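Local coordinates for putative integron gene cassette protein (PDB 3FUY) that is of unknown function and is encoded by a mobile integron gene cassette recovered from uncultured salt-marsh bacteria, at residues Ile50-Phe55 and Asp100-Tyr105; Val111-Gly116 and Thr126-Ala131. One frame throughout, in Å; residues are numbered along the deposited sequence.

Contact 1 (Ile50-Phe55 and Asp100-Tyr105); sequences IGRTGF and DDKHTY
Two loops at one end of the mixed sheet meet here: R52, and T53 at the head of an ST turn, in the loop after strand 44-49, face D100 and D101, in an Asx turn that starts the hairpin loop between antiparallel strands 91-100 and 106-116. The outer link is a salt bridge, with R52 NH1 2.9 Å from D100 OD2 at an N-H...O angle of 160°. The R52 chain, extended from CG to NE, reaches across to D100, and D100 OD2 lies near the guanidinium plane and accepts on its syn lone pair, although the guanidinium and carboxylate planes stand 82° apart. The other carboxylate oxygen makes the Asx turn, D100 OD1 accepting from K102 N at 3.0 Å. Both oxygens are thus engaged, and an alanine here would probably leave the R52 guanidinium without its countercharge and free the K102 amide from the turn. K102 lays its CD over one face of that guanidinium, 3.7 Å from R52 NE.

The inner link is shorter, T53 OG1 donating to the syn lone pair of D101 OD1 at 2.6 Å. With chi1 at 59°, T53 OG1 sits between its own backbone N and carbonyl carbon, a position from which it also accepts from F55 N at 3.0 Å and closes the ST turn. D101 is therefore tied to a hydroxyl whose rotation is already fixed. Beyond the pair, H103 ND1 bonds D165 of the second subunit and the F55 ring meets H168 of the same subunit, so the paired loops also form part of a subunit interface. Between the two backbones sits a water, accepting from T53 N at 2.9 Å and from D101 N at 3.3 Å.

Contact 2 (Val111-Gly116 and Thr126-Ala131); sequences VDLIVG and TAEELA
L113 and V115 meet A127, E128 and A131 without any ring, and the one flat side-chain group among the five, the E128 carboxylate, stands off from the strand, its OE2 5.1 Å from L113 CD2. It is the CG methylene next to it in the chain that makes contact: L113 CD2 lies 3.6 Å from E128 CG, the two side chains crossing at about a right angle. The same methyl comes within 4.2 Å of A127 C, so it rests against the helix backbone as well.

This is strand-to-helix packing inside the beta-alpha-beta unit formed by strand 106-116, helix 121-138 and strand 150-160. The segment axes approach to 9.7 Å, and their directions lie 147° apart, as expected where a chain leaves a strand and runs back across the sheet. L113 and V115, two residues apart, point to the helix. A127 and A131, one turn apart and joined by the A131 N to A127 O bond, point back.

L113 has CG anti to its backbone nitrogen (chi1 179°), and its branches divide the work: while CD2 takes E128, CD1 reaches A131 CB at 3.7 Å. V115 makes the looser end, its CG1 standing 4.1 Å from A127 CB. P90 touches L113, V115 and A127, and I92 touches both L113 and A131, extending the apolar layer. On the other sheet face D112 pairs with R95 and R158.

Across these segments the joint is made by methyl and methylene groups, so burial of apolar surface, rather than directed polar bonds, probably accounts for most of the hold between them.

Overall arrangement
Contact 1 and contact 2 occupy opposite sides of the chain's centre, with their own centres 29 Å apart and their nearest atoms about 15 Å apart. They follow one another in sequence, contact 1 being complete before contact 2 begins, and strand 106-116 joins them: residues 100-105 lead into it and residues 111-116 form its far end. Both are therefore attached to the same mixed sheet. Contact 1 ties loops at one end of the sheet, where the second subunit approaches, whereas contact 2 seats helix 121-138 against a sheet face within the chain. One thus lies at an assembly surface, the other in the core.

Contact 1 (Ile50-Phe55 and Asp100-Tyr105)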
ATOM      1  N   ILE B  50      -2.039 -12.908   7.328  1.00 26.46           N
ATOM      2  CA  ILE B  50      -1.479 -13.817   8.305  1.00 27.92           C
ATOM      3  C   ILE B  50      -2.406 -13.744   9.529  1.00 30.08           C
ATOM      4  O   ILE B  50      -2.079 -13.139  10.545  1.00 30.79           O
ATOM      5  CB  ILE B  50      -0.038 -13.444   8.665  1.00 28.30           C
ATOM      6  CG1 ILE B  50       0.766 -13.037   7.412  1.00 27.12           C
ATOM      7  CG2 ILE B  50       0.627 -14.581   9.416  1.00 24.16           C
ATOM      8  CD1 ILE B  50       0.823 -14.119   6.304  1.00 24.26           C
ATOM      9  N   GLY B  51      -3.572 -14.355   9.391  1.00 27.21           N
ATOM     10  CA  GLY B  51      -4.701 -14.108  10.270  1.00 32.35           C
ATOM     11  C   GLY B  51      -4.543 -14.564  11.709  1.00 33.32           C
ATOM     12  O   GLY B  51      -4.793 -13.797  12.644  1.00 35.16           O
ATOM     13  N   ARG B  52      -4.119 -15.803  11.903  1.00 31.38           N
ATOM     14  CA  ARG B  52      -4.130 -16.371  13.252  1.00 31.31           C
ATOM     15  C   ARG B  52      -3.093 -15.745  14.182  1.00 35.99           C
ATOM     16  O   ARG B  52      -3.414 -15.369  15.309  1.00 37.26           O
ATOM     17  CB  ARG B  52      -3.962 -17.889  13.219  1.00 31.98           C
ATOM     18  CG  ARG B  52      -4.384 -18.562  14.539  1.00 39.15           C
ATOM     19  CD  ARG B  52      -4.468 -20.081  14.404  1.00 41.07           C
ATOM     20  NE  ARG B  52      -4.632 -20.755  15.701  1.00 44.38           N
ATOM     21  CZ  ARG B  52      -4.385 -22.049  15.900  1.00 44.10           C
ATOM     22  NH1 ARG B  52      -3.970 -22.805  14.893  1.00 37.13           N
ATOM     23  NH2 ARG B  52      -4.552 -22.586  17.108  1.00 47.74           N
ATOM     24  N   THR B  53      -1.859 -15.629  13.705  1.00 31.91           N
ATOM     25  CA  THR B  53      -0.763 -15.132  14.524  1.00 31.28           C
ATOM     26  C   THR B  53      -0.556 -13.625  14.430  1.00 33.03           C
ATOM     27  O   THR B  53       0.020 -13.014  15.339  1.00 32.40           O
ATOM     28  CB  THR B  53       0.549 -15.748  14.080  1.00 33.24           C
ATOM     29  OG1 THR B  53       0.769 -15.407  12.706  1.00 31.38           O
ATOM     30  CG2 THR B  53       0.521 -17.278  14.251  1.00 34.90           C
ATOM     31  N   GLY B  54      -0.979 -13.043  13.310  1.00 32.43           N
ATOM     32  CA  GLY B  54      -0.710 -11.650  13.014  1.00 32.26           C
ATOM     33  C   GLY B  54       0.767 -11.416  12.773  1.00 28.71           C
ATOM     34  O   GLY B  54       1.249 -10.302  12.923  1.00 31.04           O
ATOM     35  N   PHE B  55       1.489 -12.471  12.412  1.00 26.00           N
ATOM     36  CA  PHE B  55       2.919 -12.359  12.171  1.00 28.12           C
ATOM     37  C   PHE B  55       3.124 -11.662  10.816  1.00 29.19           C
ATOM     38  O   PHE B  55       2.256 -11.738   9.948  1.00 25.15           O
ATOM     39  CB  PHE B  55       3.605 -13.725  12.155  1.00 28.23           C
ATOM     40  CG  PHE B  55       3.612 -14.443  13.495  1.00 30.03           C
ATOM     41  CD1 PHE B  55       3.267 -13.790  14.658  1.00 28.21           C
ATOM     42  CD2 PHE B  55       4.022 -15.764  13.574  1.00 30.29           C
ATOM     43  CE1 PHE B  55       3.292 -14.456  15.888  1.00 35.20           C
ATOM     44  CE2 PHE B  55       4.050 -16.439  14.791  1.00 35.84           C
ATOM     45  CZ  PHE B  55       3.682 -15.781  15.950  1.00 32.77           C
ATOM     46  N   ASP B 100      -2.340 -19.565   8.409  1.00 28.39           N
ATOM     47  CA  ASP B 100      -2.191 -19.888   9.827  1.00 28.13           C
ATOM     48  C   ASP B 100      -0.825 -20.511  10.035  1.00 30.16           C
ATOM     49  O   ASP B 100      -0.612 -21.682   9.709  1.00 32.39           O
ATOM     50  CB  ASP B 100      -3.275 -20.891  10.241  1.00 30.80           C
ATOM     51  CG  ASP B 100      -3.071 -21.459  11.649  1.00 34.45           C
ATOM     52  OD1 ASP B 100      -2.027 -21.224  12.297  1.00 32.97           O
ATOM     53  OD2 ASP B 100      -3.985 -22.170  12.105  1.00 39.00           O
ATOM     54  N   ASP B 101       0.101 -19.736  10.576  1.00 27.74           N
ATOM     55  CA  ASP B 101       1.451 -20.226  10.826  1.00 32.43           C
ATOM     56  C   ASP B 101       1.765 -20.358  12.323  1.00 33.45           C
ATOM     57  O   ASP B 101       2.916 -20.236  12.739  1.00 31.13           O
ATOM     58  CB  ASP B 101       2.493 -19.340  10.130  1.00 29.36           C
ATOM     59  CG  ASP B 101       2.394 -17.868  10.525  1.00 32.28           C
ATOM     60  OD1 ASP B 101       1.394 -17.458  11.173  1.00 34.14           O
ATOM     61  OD2 ASP B 101       3.323 -17.109  10.153  1.00 30.17           O
ATOM     62  N   LYS B 102       0.742 -20.616  13.129  1.00 35.26           N
ATOM     63  CA  LYS B 102       0.953 -20.674  14.575  1.00 35.47           C
ATOM     64  C   LYS B 102       1.716 -21.928  14.985  1.00 37.82           C
ATOM     65  O   LYS B 102       2.861 -21.842  15.437  1.00 36.15           O
ATOM     66  CB  LYS B 102      -0.362 -20.544  15.335  1.00 37.26           C
ATOM     67  CG  LYS B 102      -0.188 -20.526  16.851  1.00 40.57           C
ATOM     68  CD  LYS B 102      -1.493 -20.146  17.534  1.00 42.88           C
ATOM     69  CE  LYS B 102      -1.274 -19.856  19.008  1.00 48.88           C
ATOM     70  NZ  LYS B 102      -2.529 -19.375  19.640  1.00 58.29           N
ATOM     71  N   HIS B 103       1.097 -23.094  14.806  1.00 38.46           N
ATOM     72  CA  HIS B 103       1.765 -24.355  15.128  1.00 42.17           C
ATOM     73  C   HIS B 103       2.317 -25.048  13.890  1.00 42.77           C
ATOM     74  O   HIS B 103       3.509 -25.319  13.812  1.00 50.48           O
ATOM     75  CB  HIS B 103       0.841 -25.284  15.918  1.00 39.91           C
ATOM     76  CG  HIS B 103       0.314 -24.667  17.174  1.00 39.01           C
ATOM     77  ND1 HIS B 103       1.139 -24.185  18.167  1.00 41.19           N
ATOM     78  CD2 HIS B 103      -0.954 -24.450  17.597  1.00 39.61           C
ATOM     79  CE1 HIS B 103       0.403 -23.694  19.146  1.00 39.49           C
ATOM     80  NE2 HIS B 103      -0.870 -23.846  18.827  1.00 45.23           N
ATOM     81  N   THR B 104       1.453 -25.342  12.926  1.00 38.19           N
ATOM     82  CA  THR B 104       1.919 -25.831  11.635  1.00 39.21           C
ATOM     83  C   THR B 104       1.576 -24.810  10.563  1.00 37.34           C
ATOM     84  O   THR B 104       0.862 -23.834  10.819  1.00 39.21           O
ATOM     85  CB  THR B 104       1.234 -27.125  11.244  1.00 35.75           C
ATOM     86  OG1 THR B 104      -0.180 -26.966  11.423  1.00 36.64           O
ATOM     87  CG2 THR B 104       1.747 -28.280  12.099  1.00 49.15           C
ATOM     88  N   TYR B 105       2.073 -25.057   9.360  1.00 29.26           N
ATOM     89  CA  TYR B 105       1.846 -24.163   8.233  1.00 29.95           C
ATOM     90  C   TYR B 105       0.577 -24.548   7.464  1.00 28.63           C
ATOM     91  O   TYR B 105       0.532 -25.566   6.781  1.00 29.57           O
ATOM     92  CB  TYR B 105       3.081 -24.175   7.332  1.00 32.45           C
ATOM     93  CG  TYR B 105       3.274 -22.958   6.456  1.00 28.35           C
ATOM     94  CD1 TYR B 105       3.225 -21.664   6.986  1.00 33.69           C
ATOM     95  CD2 TYR B 105       3.537 -23.103   5.108  1.00 26.24           C
ATOM     96  CE1 TYR B 105       3.430 -20.547   6.178  1.00 26.25           C
ATOM     97  CE2 TYR B 105       3.748 -22.003   4.294  1.00 31.78           C
ATOM     98  CZ  TYR B 105       3.686 -20.728   4.833  1.00 32.06           C
ATOM     99  OH  TYR B 105       3.890 -19.649   4.004  1.00 30.06           O
TER
HETATM  100  O   HOH W   1      -1.452 -16.932  11.121  1.00 27.80           O

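Contact 2 (Val111-Gly116 and Thr126-Ala131)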
ATOM      1  N   VAL B 111     -12.346 -18.369  -2.399  1.00 22.99           N
ATOM      2  CA  VAL B 111     -12.583 -18.231  -3.823  1.00 27.03           C
ATOM      3  C   VAL B 111     -14.055 -17.917  -4.008  1.00 28.11           C
ATOM      4  O   VAL B 111     -14.868 -18.263  -3.154  1.00 25.81           O
ATOM      5  CB  VAL B 111     -12.233 -19.527  -4.583  1.00 26.92           C
ATOM      6  CG1 VAL B 111     -10.796 -19.916  -4.315  1.00 24.78           C
ATOM      7  CG2 VAL B 111     -13.169 -20.685  -4.154  1.00 27.33           C
ATOM      8  N   ASP B 112     -14.382 -17.225  -5.093  1.00 23.85           N
ATOM      9  CA  ASP B 112     -15.767 -16.990  -5.489  1.00 27.05           C
ATOM     10  C   ASP B 112     -16.014 -17.858  -6.713  1.00 28.60           C
ATOM     11  O   ASP B 112     -15.160 -17.927  -7.601  1.00 28.45           O
ATOM     12  CB  ASP B 112     -15.998 -15.525  -5.916  1.00 27.77           C
ATOM     13  CG  ASP B 112     -16.162 -14.552  -4.745  1.00 29.07           C
ATOM     14  OD1 ASP B 112     -16.096 -14.956  -3.567  1.00 33.70           O
ATOM     15  OD2 ASP B 112     -16.359 -13.343  -5.019  1.00 30.11           O
ATOM     16  N   LEU B 113     -17.169 -18.517  -6.768  1.00 26.13           N
ATOM     17  CA  LEU B 113     -17.629 -19.149  -7.998  1.00 27.66           C
ATOM     18  C   LEU B 113     -18.748 -18.281  -8.558  1.00 29.26           C
ATOM     19  O   LEU B 113     -19.773 -18.076  -7.901  1.00 31.79           O
ATOM     20  CB  LEU B 113     -18.154 -20.573  -7.761  1.00 25.83           C
ATOM     21  CG  LEU B 113     -18.690 -21.298  -9.004  1.00 28.93           C
ATOM     22  CD1 LEU B 113     -17.550 -21.839  -9.859  1.00 26.93           C
ATOM     23  CD2 LEU B 113     -19.646 -22.435  -8.626  1.00 33.93           C
ATOM     24  N   ILE B 114     -18.552 -17.760  -9.760  1.00 27.60           N
ATOM     25  CA  ILE B 114     -19.554 -16.892 -10.375  1.00 30.25           C
ATOM     26  C   ILE B 114     -20.223 -17.577 -11.560  1.00 31.19           C
ATOM     27  O   ILE B 114     -19.565 -17.887 -12.547  1.00 32.91           O
ATOM     28  CB  ILE B 114     -18.944 -15.537 -10.820  1.00 29.67           C
ATOM     29  CG1 ILE B 114     -18.146 -14.905  -9.676  1.00 27.54           C
ATOM     30  CG2 ILE B 114     -20.038 -14.589 -11.291  1.00 29.52           C
ATOM     31  CD1 ILE B 114     -17.347 -13.656 -10.089  1.00 28.06           C
ATOM     32  N   VAL B 115     -21.532 -17.822 -11.453  1.00 33.34           N
ATOM     33  CA  VAL B 115     -22.304 -18.376 -12.563  1.00 32.01           C
ATOM     34  C   VAL B 115     -23.250 -17.322 -13.131  1.00 32.88           C
ATOM     35  O   VAL B 115     -23.522 -16.313 -12.491  1.00 37.72           O
ATOM     36  CB  VAL B 115     -23.114 -19.641 -12.162  1.00 36.78           C
ATOM     37  CG1 VAL B 115     -22.181 -20.757 -11.720  1.00 35.26           C
ATOM     38  CG2 VAL B 115     -24.111 -19.317 -11.065  1.00 40.14           C
ATOM     39  N   GLY B 116     -23.738 -17.554 -14.343  1.00 34.14           N
ATOM     40  CA  GLY B 116     -24.621 -16.598 -14.995  1.00 42.66           C
ATOM     41  C   GLY B 116     -26.004 -16.611 -14.364  1.00 46.89           C
ATOM     42  O   GLY B 116     -26.509 -17.672 -14.002  1.00 41.96           O
ATOM     43  N   THR B 126     -23.975 -28.560 -11.006  1.00 44.30           N
ATOM     44  CA  THR B 126     -22.927 -29.115 -11.858  1.00 47.34           C
ATOM     45  C   THR B 126     -21.647 -28.261 -11.863  1.00 42.90           C
ATOM     46  O   THR B 126     -20.545 -28.788 -11.735  1.00 37.61           O
ATOM     47  CB  THR B 126     -23.428 -29.313 -13.308  1.00 47.57           C
ATOM     48  OG1 THR B 126     -24.468 -30.300 -13.322  1.00 53.01           O
ATOM     49  CG2 THR B 126     -22.302 -29.782 -14.204  1.00 43.32           C
ATOM     50  N   ALA B 127     -21.792 -26.946 -12.007  1.00 41.96           N
ATOM     51  CA  ALA B 127     -20.631 -26.061 -11.990  1.00 40.83           C
ATOM     52  C   ALA B 127     -19.926 -26.095 -10.632  1.00 37.82           C
ATOM     53  O   ALA B 127     -18.695 -26.110 -10.555  1.00 36.12           O
ATOM     54  CB  ALA B 127     -21.030 -24.635 -12.359  1.00 40.47           C
ATOM     55  N   GLU B 128     -20.716 -26.132  -9.569  1.00 37.17           N
ATOM     56  CA  GLU B 128     -20.196 -26.157  -8.215  1.00 39.18           C
ATOM     57  C   GLU B 128     -19.358 -27.403  -7.931  1.00 38.01           C
ATOM     58  O   GLU B 128     -18.306 -27.314  -7.310  1.00 31.67           O
ATOM     59  CB  GLU B 128     -21.346 -26.057  -7.213  1.00 39.99           C
ATOM     60  CG  GLU B 128     -22.002 -24.697  -7.203  1.00 43.12           C
ATOM     61  CD  GLU B 128     -23.283 -24.659  -6.395  1.00 48.04           C
ATOM     62  OE1 GLU B 128     -23.351 -25.343  -5.349  1.00 48.35           O
ATOM     63  OE2 GLU B 128     -24.214 -23.929  -6.808  1.00 46.01           O
ATOM     64  N   GLU B 129     -19.822 -28.558  -8.394  1.00 36.48           N
ATOM     65  CA  GLU B 129     -19.111 -29.809  -8.134  1.00 38.34           C
ATOM     66  C   GLU B 129     -17.846 -29.936  -8.962  1.00 35.01           C
ATOM     67  O   GLU B 129     -16.823 -30.389  -8.467  1.00 32.11           O
ATOM     68  CB  GLU B 129     -20.015 -31.018  -8.380  1.00 39.74           C
ATOM     69  CG  GLU B 129     -21.144 -31.122  -7.373  1.00 44.99           C
ATOM     70  CD  GLU B 129     -20.642 -31.089  -5.943  1.00 50.47           C
ATOM     71  OE1 GLU B 129     -19.901 -32.018  -5.550  1.00 52.95           O
ATOM     72  OE2 GLU B 129     -20.986 -30.132  -5.208  1.00 53.56           O
ATOM     73  N   LEU B 130     -17.929 -29.542 -10.227  1.00 36.30           N
ATOM     74  CA  LEU B 130     -16.776 -29.557 -11.110  1.00 37.94           C
ATOM     75  C   LEU B 130     -15.695 -28.626 -10.576  1.00 36.03           C
ATOM     76  O   LEU B 130     -14.535 -29.018 -10.452  1.00 36.81           O
ATOM     77  CB  LEU B 130     -17.183 -29.151 -12.519  1.00 35.23           C
ATOM     78  CG  LEU B 130     -16.068 -29.257 -13.553  1.00 40.78           C
ATOM     79  CD1 LEU B 130     -15.617 -30.707 -13.681  1.00 41.56           C
ATOM     80  CD2 LEU B 130     -16.520 -28.698 -14.888  1.00 46.29           C
ATOM     81  N   ALA B 131     -16.091 -27.402 -10.240  1.00 36.07           N
ATOM     82  CA  ALA B 131     -15.169 -26.417  -9.680  1.00 35.70           C
ATOM     83  C   ALA B 131     -14.502 -26.924  -8.396  1.00 33.57           C
ATOM     84  O   ALA B 131     -13.287 -26.819  -8.242  1.00 30.89           O
ATOM     85  CB  ALA B 131     -15.884 -25.069  -9.447  1.00 29.79           C
TER